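Local coordinates for protein Pex (PDB 2E1N) that modifies the cyanobacterial circadian clock as a period extender, probably by binding DNA through a PadR-like winged helix-turn-helix domain, at residues L66-T69 and V70-A74; L75-L78 and E79-I83; E92-G95 and R96-M100; L40-L43 and R44-S48; L117-R120 and Y121-S124. All coordinates share one frame; numbering follows the deposited sequence.

Interaction 1: L66-T69 and V70-A74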
loop_
_atom_site.group_PDB
_atom_site.type_symbol
_atom_site.label_atom_id
_atom_site.label_comp_id
_atom_site.label_asym_id
_atom_site.label_seq_id
_atom_site.Cartn_x
_atom_site.Cartn_y
_atom_site.Cartn_z
ATOM N N LEU B 66 3.717 -11.969 3.539
ATOM C CA LEU B 66 4.207 -12.662 2.361
ATOM C C LEU B 66 3.438 -13.950 2.245
ATOM O O LEU B 66 3.338 -14.713 3.222
ATOM C CB LEU B 66 5.713 -12.926 2.498
ATOM C CG LEU B 66 6.398 -13.704 1.377
ATOM C CD1 LEU B 66 6.168 -12.951 0.045
ATOM C CD2 LEU B 66 7.866 -13.747 1.796
ATOM N N SER B 67 2.840 -14.177 1.064
ATOM C CA SER B 67 2.138 -15.405 0.772
ATOM C C SER B 67 3.075 -16.486 0.232
ATOM O O SER B 67 4.128 -16.216 -0.368
ATOM C CB SER B 67 1.001 -15.172 -0.213
ATOM O OG SER B 67 1.494 -14.851 -1.531
ATOM N N ASP B 68 2.671 -17.742 0.405
ATOM C CA ASP B 68 3.449 -18.813 -0.217
ATOM C C ASP B 68 3.556 -18.707 -1.736
ATOM O O ASP B 68 4.595 -19.000 -2.331
ATOM C CB ASP B 68 2.891 -20.165 0.183
ATOM C CG ASP B 68 3.487 -20.594 1.445
ATOM O OD1 ASP B 68 4.689 -20.983 1.402
ATOM O OD2 ASP B 68 2.834 -20.424 2.476
ATOM N N THR B 69 2.481 -18.257 -2.358
ATOM C CA THR B 69 2.447 -18.096 -3.795
ATOM C C THR B 69 3.541 -17.123 -4.302
ATOM O O THR B 69 4.332 -17.412 -5.229
ATOM C CB THR B 69 1.082 -17.504 -4.173
ATOM O OG1 THR B 69 0.031 -18.152 -3.410
ATOM C CG2 THR B 69 0.859 -17.653 -5.642
ATOM N N VAL B 70 3.577 -15.971 -3.677
ATOM C CA VAL B 70 4.540 -14.913 -4.059
ATOM C C VAL B 70 5.957 -15.299 -3.640
ATOM O O VAL B 70 6.925 -15.088 -4.395
ATOM C CB VAL B 70 4.140 -13.575 -3.492
ATOM C CG1 VAL B 70 5.300 -12.564 -3.660
ATOM C CG2 VAL B 70 2.822 -13.112 -4.126
ATOM N N LEU B 71 6.090 -15.925 -2.479
ATOM C CA LEU B 71 7.410 -16.428 -2.048
ATOM C C LEU B 71 7.998 -17.407 -3.064
ATOM O O LEU B 71 9.155 -17.312 -3.436
ATOM C CB LEU B 71 7.330 -17.093 -0.682
ATOM C CG LEU B 71 8.616 -17.775 -0.204
ATOM C CD1 LEU B 71 9.763 -16.791 -0.120
ATOM C CD2 LEU B 71 8.331 -18.545 1.111
ATOM N N TYR B 72 7.189 -18.329 -3.551
ATOM C CA TYR B 72 7.741 -19.332 -4.441
ATOM C C TYR B 72 8.033 -18.759 -5.813
ATOM O O TYR B 72 9.011 -19.150 -6.450
ATOM C CB TYR B 72 6.885 -20.570 -4.412
ATOM C CG TYR B 72 7.265 -21.383 -3.165
ATOM C CD1 TYR B 72 6.434 -21.433 -2.047
ATOM C CD2 TYR B 72 8.517 -21.998 -3.073
ATOM C CE1 TYR B 72 6.804 -22.144 -0.905
ATOM C CE2 TYR B 72 8.903 -22.691 -1.939
ATOM C CZ TYR B 72 8.052 -22.760 -0.860
ATOM O OH TYR B 72 8.432 -23.467 0.260
ATOM N N THR B 73 7.247 -17.771 -6.234
ATOM C CA THR B 73 7.567 -16.948 -7.421
ATOM C C THR B 73 8.938 -16.282 -7.309
ATOM O O THR B 73 9.801 -16.324 -8.234
ATOM C CB THR B 73 6.504 -15.873 -7.620
ATOM O OG1 THR B 73 5.243 -16.531 -7.896
ATOM C CG2 THR B 73 6.881 -14.931 -8.780
ATOM N N ALA B 74 9.152 -15.671 -6.171
ATOM C CA ALA B 74 10.424 -14.983 -5.901
ATOM C C ALA B 74 11.579 -15.940 -5.816
ATOM O O ALA B 74 12.678 -15.680 -6.394
ATOM C CB ALA B 74 10.317 -14.213 -4.609
#
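The ring of Tyr-72 and the carboxylate of Asp-68, one helical turn apart, lie side by side and nearly coplanar, their planes 16° apart. OD1 of Asp-68 comes to 3.3 Å from CE1 of Tyr-72, and the backbone O of Asp-68 sits at the same ring's edge, near its plane, so two oxygens face C-H groups. This pair stands on the first turn of helix 68-80, which by its place in a PadR-like winged helix-turn-helix domain probably serves as the recognition helix. Ser-67 is the N-cap. Its OG takes the N-H of Val-70 at 3.2 Å in a fairly straight bond, and it can reach because chi1 of 69° places OG between the backbone N and the carbonyl carbon, folded over the helix start. Its carbonyl O receives the N-H of Leu-71 at 2.9 Å, the donor nearly on the line of the carbonyl bond. On the inner side Leu-66 divides its two methyls: CD1 meets CG1 of Val-70 at 3.8 Å, while CD2 meets CD1 of Leu-71, the two leucines crossing at about a right angle. Ile-54 of helix 50-60 touches both leucines, and Ala-35 of helix 32-43 touches Leu-66 and Val-70, so the helix start is packed against two neighbours while its polar side looks outward. One turn on, the carbonyl O of Thr-69 accepts the backbone N-H of Thr-73, N to O 3.1 Å.

Interaction 2: L75-L78 and E79-I83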
loop_
_atom_site.group_PDB
_atom_site.type_symbol
_atom_site.label_atom_id
_atom_site.label_comp_id
_atom_site.label_asym_id
_atom_site.label_seq_id
_atom_site.Cartn_x
_atom_site.Cartn_y
_atom_site.Cartn_z
ATOM N N LEU B 75 11.385 -17.043 -5.116
ATOM C CA LEU B 75 12.486 -18.040 -5.021
ATOM C C LEU B 75 12.837 -18.664 -6.362
ATOM O O LEU B 75 14.006 -18.820 -6.669
ATOM C CB LEU B 75 12.212 -19.130 -4.038
ATOM C CG LEU B 75 12.004 -18.723 -2.574
ATOM C CD1 LEU B 75 11.360 -19.899 -1.791
ATOM C CD2 LEU B 75 13.302 -18.255 -2.016
ATOM N N LYS B 76 11.843 -19.004 -7.156
ATOM C CA LYS B 76 12.091 -19.575 -8.457
ATOM C C LYS B 76 12.850 -18.599 -9.352
ATOM O O LYS B 76 13.767 -19.006 -10.064
ATOM C CB LYS B 76 10.788 -19.983 -9.113
ATOM C CG LYS B 76 10.993 -20.749 -10.393
ATOM C CD LYS B 76 9.687 -20.932 -11.151
ATOM C CE LYS B 76 9.727 -22.207 -12.005
ATOM N NZ LYS B 76 8.451 -22.468 -12.734
ATOM N N PHE B 77 12.470 -17.323 -9.348
ATOM C CA PHE B 77 13.158 -16.290 -10.123
ATOM C C PHE B 77 14.621 -16.234 -9.742
ATOM O O PHE B 77 15.515 -16.231 -10.586
ATOM C CB PHE B 77 12.513 -14.925 -9.896
ATOM C CG PHE B 77 13.270 -13.776 -10.476
ATOM C CD1 PHE B 77 13.304 -13.578 -11.854
ATOM C CD2 PHE B 77 14.017 -12.917 -9.670
ATOM C CE1 PHE B 77 14.037 -12.520 -12.398
ATOM C CE2 PHE B 77 14.739 -11.888 -10.197
ATOM C CZ PHE B 77 14.747 -11.675 -11.588
ATOM N N LEU B 78 14.854 -16.173 -8.445
ATOM C CA LEU B 78 16.212 -15.990 -7.907
ATOM C C LEU B 78 17.055 -17.211 -8.170
ATOM O O LEU B 78 18.264 -17.084 -8.354
ATOM C CB LEU B 78 16.141 -15.718 -6.408
ATOM C CG LEU B 78 15.610 -14.318 -6.042
ATOM C CD1 LEU B 78 15.503 -14.229 -4.505
ATOM C CD2 LEU B 78 16.530 -13.264 -6.635
ATOM N N GLU B 79 16.441 -18.397 -8.201
ATOM C CA GLU B 79 17.212 -19.605 -8.555
ATOM C C GLU B 79 17.547 -19.642 -10.049
ATOM O O GLU B 79 18.685 -19.937 -10.477
ATOM C CB GLU B 79 16.420 -20.871 -8.217
ATOM C CG GLU B 79 16.265 -21.163 -6.789
ATOM C CD GLU B 79 15.475 -22.453 -6.589
ATOM O OE1 GLU B 79 16.049 -23.392 -6.004
ATOM O OE2 GLU B 79 14.314 -22.534 -7.060
ATOM N N ASP B 80 16.533 -19.334 -10.854
ATOM C CA ASP B 80 16.678 -19.266 -12.312
ATOM C C ASP B 80 17.727 -18.240 -12.785
ATOM O O ASP B 80 18.434 -18.450 -13.772
ATOM C CB ASP B 80 15.316 -18.997 -12.948
ATOM C CG ASP B 80 14.353 -20.210 -12.875
ATOM O OD1 ASP B 80 14.743 -21.325 -12.468
ATOM O OD2 ASP B 80 13.149 -20.028 -13.202
ATOM N N GLU B 81 17.834 -17.138 -12.075
ATOM C CA GLU B 81 18.824 -16.121 -12.333
ATOM C C GLU B 81 20.162 -16.393 -11.646
ATOM O O GLU B 81 21.065 -15.586 -11.763
ATOM C CB GLU B 81 18.267 -14.768 -11.874
ATOM C CG GLU B 81 17.036 -14.300 -12.667
ATOM C CD GLU B 81 17.325 -13.983 -14.112
ATOM O OE1 GLU B 81 16.370 -13.953 -14.892
ATOM O OE2 GLU B 81 18.494 -13.778 -14.498
ATOM N N GLN B 82 20.280 -17.517 -10.937
ATOM C CA GLN B 82 21.515 -17.998 -10.308
ATOM C C GLN B 82 21.984 -17.113 -9.188
ATOM O O GLN B 82 23.188 -17.096 -8.904
ATOM C CB GLN B 82 22.663 -18.194 -11.345
ATOM C CG GLN B 82 22.269 -19.162 -12.449
ATOM C CD GLN B 82 23.410 -19.591 -13.339
ATOM O OE1 GLN B 82 24.548 -19.006 -13.331
ATOM N NE2 GLN B 82 23.157 -20.627 -14.093
ATOM N N ILE B 83 21.062 -16.393 -8.539
ATOM C CA ILE B 83 21.440 -15.542 -7.415
ATOM C C ILE B 83 21.435 -16.326 -6.091
ATOM O O ILE B 83 22.279 -16.059 -5.162
ATOM C CB ILE B 83 20.489 -14.355 -7.324
ATOM C CG1 ILE B 83 20.530 -13.587 -8.618
ATOM C CG2 ILE B 83 20.888 -13.403 -6.133
ATOM C CD1 ILE B 83 19.578 -12.400 -8.659
#
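The carbonyl O of Leu-78 receives the N-H of Ile-83 at 2.9 Å, almost in line with the carbonyl bond. With the positive phi of Gln-82 and the bond from Gln-82 N back to Glu-79 O, it makes the Schellman motif that ends helix 68-80. The reversal carries Ile-83 back beside the last turn, where its CD1 meets CD2 of Leu-78 at 3.8 Å. Both side chains rest on Leu-40 of helix 32-43. On another side of the helix Glu-81 lies over one face of the Phe-77 ring: its CG stands 3.8 Å from the ring centroid and 23° off the normal, a CH-pi contact displaced toward the rim by CE1 and CZ. CG of Glu-81 is anti to its own carbonyl carbon (chi1 -65°), which brings it above the ring; the chain bends at chi2, and the carboxylate lies oblique to the phenyl plane. Phe-15 of the second subunit meets the same ring, and also packs on Glu-81 and Ile-83. Further back, OD2 of Asp-80 reaches the aliphatic CG of Lys-76 at 3.6 Å, while NZ of Lys-76 remains 5.3 Å from OD2. That spacing implies at most a through-space attraction between these opposite charges, so the helix end rests on backbone bonds and on apolar packing, partly against Leu-40 of its own chain and partly against Phe-15 of the second subunit.

Interaction 3: E92-G95 and R96-M100. With SO4 (sulfate ion), chain D.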
loop_
_atom_site.group_PDB
_atom_site.type_symbol
_atom_site.label_atom_id
_atom_site.label_comp_id
_atom_site.label_asym_id
_atom_site.label_seq_id
_atom_site.Cartn_x
_atom_site.Cartn_y
_atom_site.Cartn_z
ATOM N N GLU B 92 15.565 -31.974 13.228
ATOM C CA GLU B 92 15.314 -32.765 14.463
ATOM C C GLU B 92 13.876 -33.300 14.614
ATOM O O GLU B 92 12.898 -32.548 14.610
ATOM C CB GLU B 92 15.640 -31.897 15.690
ATOM C CG GLU B 92 16.475 -32.571 16.780
ATOM C CD GLU B 92 15.666 -33.043 17.989
ATOM O OE1 GLU B 92 16.293 -33.615 18.918
ATOM O OE2 GLU B 92 14.426 -32.848 18.020
ATOM N N GLY B 93 13.767 -34.613 14.763
ATOM C CA GLY B 93 12.501 -35.270 15.027
ATOM C C GLY B 93 11.469 -35.228 13.922
ATOM O O GLY B 93 10.282 -35.378 14.187
ATOM N N ARG B 94 11.908 -35.045 12.685
ATOM C CA ARG B 94 10.991 -34.971 11.547
ATOM C C ARG B 94 11.528 -35.722 10.329
ATOM O O ARG B 94 12.710 -35.601 9.978
ATOM C CB ARG B 94 10.746 -33.517 11.150
ATOM C CG ARG B 94 9.480 -33.341 10.328
ATOM C CD ARG B 94 9.285 -31.904 9.943
ATOM N NE ARG B 94 10.061 -31.510 8.768
ATOM C CZ ARG B 94 10.234 -30.244 8.388
ATOM N NH1 ARG B 94 9.688 -29.269 9.102
ATOM N NH2 ARG B 94 10.940 -29.946 7.303
ATOM N N GLY B 95 10.636 -36.467 9.677
ATOM C CA GLY B 95 10.981 -37.186 8.464
ATOM C C GLY B 95 11.219 -36.231 7.302
ATOM O O GLY B 95 12.198 -36.366 6.578
ATOM N N ARG B 96 10.314 -35.263 7.139
ATOM C CA ARG B 96 10.355 -34.349 6.005
ATOM C C ARG B 96 11.587 -33.446 6.082
ATOM O O ARG B 96 11.811 -32.785 7.094
ATOM C CB ARG B 96 9.078 -33.513 5.963
ATOM C CG ARG B 96 8.909 -32.699 4.695
ATOM C CD ARG B 96 7.467 -32.323 4.510
ATOM N NE ARG B 96 6.924 -31.614 5.668
ATOM C CZ ARG B 96 7.138 -30.329 5.933
ATOM N NH1 ARG B 96 7.923 -29.598 5.143
ATOM N NH2 ARG B 96 6.592 -29.778 7.009
ATOM N N PRO B 97 12.396 -33.418 5.009
ATOM C CA PRO B 97 13.551 -32.520 5.020
ATOM C C PRO B 97 13.117 -31.106 4.716
ATOM O O PRO B 97 12.005 -30.879 4.216
ATOM C CB PRO B 97 14.461 -33.078 3.926
ATOM C CG PRO B 97 13.544 -33.771 2.980
ATOM C CD PRO B 97 12.273 -34.153 3.740
ATOM N N ARG B 98 13.998 -30.165 5.041
ATOM C CA ARG B 98 13.709 -28.729 4.959
ATOM C C ARG B 98 14.559 -28.154 3.834
ATOM O O ARG B 98 15.746 -28.372 3.784
ATOM C CB ARG B 98 14.059 -28.077 6.294
ATOM C CG ARG B 98 13.831 -26.588 6.378
ATOM C CD ARG B 98 12.887 -26.317 7.532
ATOM N NE ARG B 98 13.626 -25.944 8.699
ATOM C CZ ARG B 98 13.169 -25.928 9.934
ATOM N NH1 ARG B 98 11.923 -26.282 10.247
ATOM N NH2 ARG B 98 14.001 -25.535 10.869
ATOM N N ARG B 99 13.941 -27.416 2.925
ATOM C CA ARG B 99 14.698 -26.780 1.854
ATOM C C ARG B 99 15.174 -25.455 2.414
ATOM O O ARG B 99 14.332 -24.571 2.724
ATOM C CB ARG B 99 13.820 -26.562 0.630
ATOM C CG ARG B 99 14.555 -26.126 -0.618
ATOM C CD ARG B 99 15.476 -27.200 -1.062
ATOM N NE ARG B 99 16.111 -26.942 -2.351
ATOM C CZ ARG B 99 17.128 -27.648 -2.822
ATOM N NH1 ARG B 99 17.706 -28.589 -2.088
ATOM N NH2 ARG B 99 17.638 -27.347 -4.007
ATOM N N MET B 100 16.489 -25.330 2.541
ATOM C CA MET B 100 17.159 -24.088 2.889
ATOM C C MET B 100 17.633 -23.347 1.629
ATOM O O MET B 100 17.936 -23.966 0.606
ATOM C CB MET B 100 18.392 -24.373 3.744
ATOM C CG MET B 100 18.118 -25.094 5.049
ATOM S SD MET B 100 17.141 -24.147 6.231
ATOM C CE MET B 100 18.220 -22.748 6.559
HETATM S S SO4 D . 9.472 -26.363 6.839
HETATM O O1 SO4 D . 8.204 -26.918 6.413
HETATM O O2 SO4 D . 10.487 -27.319 6.463
HETATM O O3 SO4 D . 9.758 -25.071 6.234
HETATM O O4 SO4 D . 9.468 -26.234 8.287
#
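Arg-94 leaves the backbone with its CB directed at the residues that follow, and CG, anti to the backbone N (chi1 -160°), passes over the N of Arg-96. The chain stays extended to CD and then bends at chi3, 82°, which turns the guanidinium back onto the carbonyl O of Arg-96. NE gives that oxygen a 2.7 Å bond and NH2 a second at 3.0 Å, a side-on grip by two nitrogens on one atom, both arriving from the same face of the carbonyl plane. At the tip NH1 turns to the sulfate, donating to O4 at 3.2 Å, nearly straight; NH2 also points at O2, though that oxygen's position is less certain. This turn joins strands 84-89 and 98-103 at the end of the hairpin, the wing of a winged helix-turn-helix domain. The anion probably comes from the crystallisation liquor, but its place in a cluster of arginines on the wing is consistent with a site for a DNA phosphate. Over one face of the Arg-94 guanidinium lies that of Arg-96, stacked at 3.9 Å between centres with planes 18° apart. Arg-96 NH1 donates to sulfate O1 at 3.0 Å, in the plane of its own group. With an alanine here in place of Arg-94, the carbonyl of Arg-96 would probably lose both of these donors, the guanidinium of Arg-96 the flat group it stacks on, and the sulfate the hydrogen bonds from this arginine. Arg-98, bent at chi2 and chi3, brings its NH1 to O4 at 3.1 Å, so O4 joins two arginines. Thr-51 OG1 adds a further bond to the ion.

Interaction 4: L40-L43 and R44-S48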
loop_
_atom_site.group_PDB
_atom_site.type_symbol
_atom_site.label_atom_id
_atom_site.label_comp_id
_atom_site.label_asym_id
_atom_site.label_seq_id
_atom_site.Cartn_x
_atom_site.Cartn_y
_atom_site.Cartn_z
ATOM N N LEU B 40 16.269 -11.356 -0.527
ATOM C CA LEU B 40 17.695 -11.105 -0.632
ATOM C C LEU B 40 18.292 -10.341 0.544
ATOM O O LEU B 40 19.402 -10.662 0.987
ATOM C CB LEU B 40 18.022 -10.447 -1.974
ATOM C CG LEU B 40 17.881 -11.381 -3.204
ATOM C CD1 LEU B 40 18.208 -10.587 -4.479
ATOM C CD2 LEU B 40 18.732 -12.708 -3.122
ATOM N N ALA B 41 17.533 -9.385 1.085
ATOM C CA ALA B 41 17.933 -8.662 2.313
ATOM C C ALA B 41 18.178 -9.646 3.477
ATOM O O ALA B 41 19.160 -9.478 4.217
ATOM C CB ALA B 41 16.888 -7.606 2.681
ATOM N N VAL B 42 17.326 -10.659 3.615
ATOM C CA VAL B 42 17.496 -11.698 4.633
ATOM C C VAL B 42 18.725 -12.557 4.378
ATOM O O VAL B 42 19.561 -12.741 5.265
ATOM C CB VAL B 42 16.230 -12.579 4.773
ATOM C CG1 VAL B 42 16.456 -13.718 5.789
ATOM C CG2 VAL B 42 15.032 -11.715 5.174
ATOM N N LEU B 43 18.841 -13.066 3.147
ATOM C CA LEU B 43 19.876 -14.022 2.789
ATOM C C LEU B 43 21.285 -13.420 2.798
ATOM O O LEU B 43 22.273 -14.150 2.884
ATOM C CB LEU B 43 19.526 -14.647 1.431
ATOM C CG LEU B 43 18.263 -15.503 1.395
ATOM C CD1 LEU B 43 18.116 -16.164 0.007
ATOM C CD2 LEU B 43 18.247 -16.609 2.499
ATOM N N ARG B 44 21.388 -12.090 2.702
ATOM C CA ARG B 44 22.678 -11.429 2.848
ATOM C C ARG B 44 23.249 -11.570 4.266
ATOM O O ARG B 44 24.463 -11.403 4.433
ATOM C CB ARG B 44 22.607 -9.963 2.438
ATOM C CG ARG B 44 22.455 -9.816 0.926
ATOM C CD ARG B 44 22.333 -8.363 0.496
ATOM N NE ARG B 44 23.402 -7.556 1.049
ATOM C CZ ARG B 44 24.628 -7.495 0.568
ATOM N NH1 ARG B 44 24.996 -8.200 -0.486
ATOM N NH2 ARG B 44 25.496 -6.711 1.165
ATOM N N HIS B 45 22.400 -11.838 5.262
ATOM C CA HIS B 45 22.848 -12.077 6.638
ATOM C C HIS B 45 22.821 -13.524 7.115
ATOM O O HIS B 45 23.583 -13.883 7.999
ATOM C CB HIS B 45 21.986 -11.279 7.595
ATOM C CG HIS B 45 21.761 -9.869 7.156
ATOM N ND1 HIS B 45 20.500 -9.312 7.066
ATOM C CD2 HIS B 45 22.631 -8.915 6.741
ATOM C CE1 HIS B 45 20.607 -8.066 6.641
ATOM N NE2 HIS B 45 21.887 -7.801 6.435
ATOM N N GLU B 46 21.902 -14.334 6.602
ATOM C CA GLU B 46 21.717 -15.689 7.108
ATOM C C GLU B 46 21.011 -16.541 6.058
ATOM O O GLU B 46 20.170 -16.028 5.323
ATOM C CB GLU B 46 20.851 -15.656 8.372
ATOM C CG GLU B 46 19.449 -15.084 8.174
ATOM C CD GLU B 46 18.636 -14.972 9.461
ATOM O OE1 GLU B 46 19.110 -15.451 10.527
ATOM O OE2 GLU B 46 17.515 -14.418 9.402
ATOM N N ASP B 47 21.282 -17.843 6.051
ATOM C CA ASP B 47 20.518 -18.766 5.230
ATOM C C ASP B 47 19.114 -18.852 5.850
ATOM O O ASP B 47 18.956 -18.712 7.065
ATOM C CB ASP B 47 21.148 -20.152 5.217
ATOM C CG ASP B 47 22.512 -20.183 4.562
ATOM O OD1 ASP B 47 23.032 -19.119 4.156
ATOM O OD2 ASP B 47 23.068 -21.309 4.492
ATOM N N SER B 48 18.112 -19.114 5.040
ATOM C CA SER B 48 16.750 -19.203 5.548
ATOM C C SER B 48 15.926 -20.221 4.759
ATOM O O SER B 48 16.450 -20.952 3.903
ATOM C CB SER B 48 16.112 -17.804 5.635
ATOM O OG SER B 48 14.923 -17.804 6.454
HETATM O O HOH W 1 22.650 -16.902 2.565
#
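Leu-43 fills the tight side of this contact, its CD2 lying 3.6 Å from the N of Ser-48 and 4.0 Å from the CB of Ser-48 as the chain leaves helix 32-43 for the short strand 48-49 of the winged helix-turn-helix domain. Val-42 joins it through CG1, which meets CB of Ser-48. Leu-53 of helix 50-60 packs on both Val-42 and Ser-48, and Ile-84 and Leu-103 close over Leu-43. The turn itself is drawn together by the carbonyl O of Val-42, which accepts two N-H groups: Glu-46 N at 3.1 Å lies in the carbonyl plane, whereas His-45 N, 3.0 Å away, stands 46° above it. The looser side carries His-45 and Glu-46, both exposed. Chi1 of 61° at Glu-46 sets CG between the backbone N and the carbonyl carbon, and the extended chain then passes Val-42, with OE2 3.8 Å from CG1 of Val-42. Arg-44 lays its CG against the O of Leu-40, then leads its guanidinium to Asp-109 and Ser-111. At the end of the turn OD2 of Asp-47 is hydrogen-bonded to Tyr-87 OH, and a water donates to both Leu-43 O and Asp-47 OD1, at 2.8 Å each.

Interaction 5: L117-R120 and Y121-S124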
loop_
_atom_site.group_PDB
_atom_site.type_symbol
_atom_site.label_atom_id
_atom_site.label_comp_id
_atom_site.label_asym_id
_atom_site.label_seq_id
_atom_site.Cartn_x
_atom_site.Cartn_y
_atom_site.Cartn_z
ATOM N N LEU B 117 17.108 -1.802 -2.369
ATOM C CA LEU B 117 15.808 -1.341 -2.828
ATOM C C LEU B 117 14.707 -1.640 -1.776
ATOM O O LEU B 117 13.763 -0.861 -1.614
ATOM C CB LEU B 117 15.443 -1.966 -4.167
ATOM C CG LEU B 117 16.283 -1.617 -5.404
ATOM C CD1 LEU B 117 15.808 -2.468 -6.571
ATOM C CD2 LEU B 117 16.194 -0.149 -5.739
ATOM N N TRP B 118 14.819 -2.778 -1.088
ATOM C CA TRP B 118 13.955 -3.087 0.050
ATOM C C TRP B 118 14.089 -2.043 1.163
ATOM O O TRP B 118 13.097 -1.406 1.559
ATOM C CB TRP B 118 14.301 -4.485 0.582
ATOM C CG TRP B 118 13.631 -4.892 1.844
ATOM C CD1 TRP B 118 14.234 -5.179 3.045
ATOM C CD2 TRP B 118 12.243 -5.094 2.037
ATOM N NE1 TRP B 118 13.291 -5.523 3.975
ATOM C CE2 TRP B 118 12.060 -5.492 3.377
ATOM C CE3 TRP B 118 11.120 -4.962 1.206
ATOM C CZ2 TRP B 118 10.816 -5.755 3.903
ATOM C CZ3 TRP B 118 9.898 -5.231 1.726
ATOM C CH2 TRP B 118 9.749 -5.615 3.076
ATOM N N GLU B 119 15.309 -1.856 1.629
ATOM C CA GLU B 119 15.558 -0.977 2.773
ATOM C C GLU B 119 15.129 0.460 2.452
ATOM O O GLU B 119 14.497 1.148 3.284
ATOM C CB GLU B 119 17.026 -1.011 3.196
ATOM C CG GLU B 119 17.601 -2.390 3.531
ATOM C CD GLU B 119 16.990 -3.070 4.782
ATOM O OE1 GLU B 119 17.162 -4.311 4.909
ATOM O OE2 GLU B 119 16.373 -2.390 5.639
ATOM N N ARG B 120 15.432 0.904 1.240
ATOM C CA ARG B 120 15.024 2.253 0.832
ATOM C C ARG B 120 13.494 2.365 0.828
ATOM O O ARG B 120 12.939 3.334 1.355
ATOM C CB ARG B 120 15.659 2.642 -0.510
ATOM C CG ARG B 120 17.166 2.925 -0.387
ATOM C CD ARG B 120 17.694 3.896 -1.458
ATOM N NE ARG B 120 19.166 4.009 -1.464
ATOM C CZ ARG B 120 19.872 5.119 -1.199
ATOM N NH1 ARG B 120 19.281 6.263 -0.877
ATOM N NH2 ARG B 120 21.203 5.085 -1.249
ATOM N N TYR B 121 12.823 1.352 0.280
ATOM C CA TYR B 121 11.370 1.280 0.290
ATOM C C TYR B 121 10.807 1.368 1.713
ATOM O O TYR B 121 9.787 2.039 1.952
ATOM C CB TYR B 121 10.914 -0.018 -0.374
ATOM C CG TYR B 121 9.429 -0.251 -0.359
ATOM C CD1 TYR B 121 8.635 0.158 -1.420
ATOM C CD2 TYR B 121 8.821 -0.910 0.706
ATOM C CE1 TYR B 121 7.286 -0.064 -1.422
ATOM C CE2 TYR B 121 7.476 -1.134 0.714
ATOM C CZ TYR B 121 6.711 -0.706 -0.353
ATOM O OH TYR B 121 5.355 -0.949 -0.353
ATOM N N LEU B 122 11.472 0.708 2.654
ATOM C CA LEU B 122 11.012 0.718 4.045
ATOM C C LEU B 122 11.021 2.123 4.647
ATOM O O LEU B 122 10.073 2.517 5.327
ATOM C CB LEU B 122 11.845 -0.222 4.902
ATOM C CG LEU B 122 11.520 -1.693 4.668
ATOM C CD1 LEU B 122 12.374 -2.524 5.563
ATOM C CD2 LEU B 122 10.015 -1.967 4.868
ATOM N N SER B 123 12.082 2.877 4.391
ATOM C CA SER B 123 12.143 4.264 4.872
ATOM C C SER B 123 11.181 5.217 4.133
ATOM O O SER B 123 10.836 6.274 4.663
ATOM C CB SER B 123 13.578 4.790 4.833
ATOM O OG SER B 123 14.271 4.315 3.699
ATOM N N SER B 124 10.733 4.843 2.936
ATOM C CA SER B 124 9.808 5.668 2.151
ATOM C C SER B 124 8.359 5.476 2.549
ATOM O O SER B 124 7.765 6.389 3.121
ATOM C CB SER B 124 9.948 5.353 0.668
ATOM O OG SER B 124 11.181 5.839 0.188
#
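Leu-122 lies over one face of the Trp-118 indole and crosses it obliquely. Its CD1 sits 3.9 Å from the centroid of the five-membered ring, 29° off the normal, a CH-pi contact displaced toward the NE1 and CE2 side; NE1 is 3.5 Å from that methyl. The second methyl, CD2, reaches along to the six-membered ring, 4.0 Å from CZ2 of Trp-118. Two torsions bring this about: CG of Trp-118 stands opposite its backbone N (chi1 173°), swinging the indole forward along helix 110-123, while CG of Leu-122 lies beside its own N (chi1 -75°) and leans back to meet it. The backbone bond from Leu-122 N to Trp-118 O, 2.9 Å, fixes the two residues one turn apart. Around them, Tyr-38 meets the indole and Ala-41 touches it from helix 32-43, while Trp-61 and Tyr-64 pack on Leu-122. Were the indole cut back to an alanine, both methyls of Leu-122 would probably lose their aromatic floor and a gap is likely to open against helix 32-43. Tyr-121 packs on Leu-34 and Tyr-64, and Phe-22 of the second subunit packs on it and on Leu-117. At the exposed end, OG of Ser-123 lies between two backbone carbonyls, 2.9 Å from Arg-120 O and 3.2 Å from Glu-119 O, with one proton to serve both. The chemistry is thus divided: an apolar, aromatic side packs the helix against helix 32-43 and the second subunit, while serine hydroxyls offer hydrogen bonds to carbonyls of the last turn.

From the N terminus, interaction 4 comes first, turning the chain out of helix 32-43 toward strand 48-49. Interaction 1 then starts helix 68-80 and interaction 2 ends it, their centres about 13 Å apart; interaction 3 forms the turn between strands 84-89 and 98-103, and interaction 5 finishes helix 110-123. All are local and follow in series, so none encloses or crosses another. Leu-40 ties interaction 4 to interaction 2 through Leu-78 and Ile-83, Met-100 links interaction 3 to Asp-47 and Ser-48, and Ala-41 meets Trp-118 of interaction 5. Interactions 2 and 5 both touch the second subunit, whereas no residue of that subunit touches interaction 3, whose centre is about 34 Å from that of interaction 5.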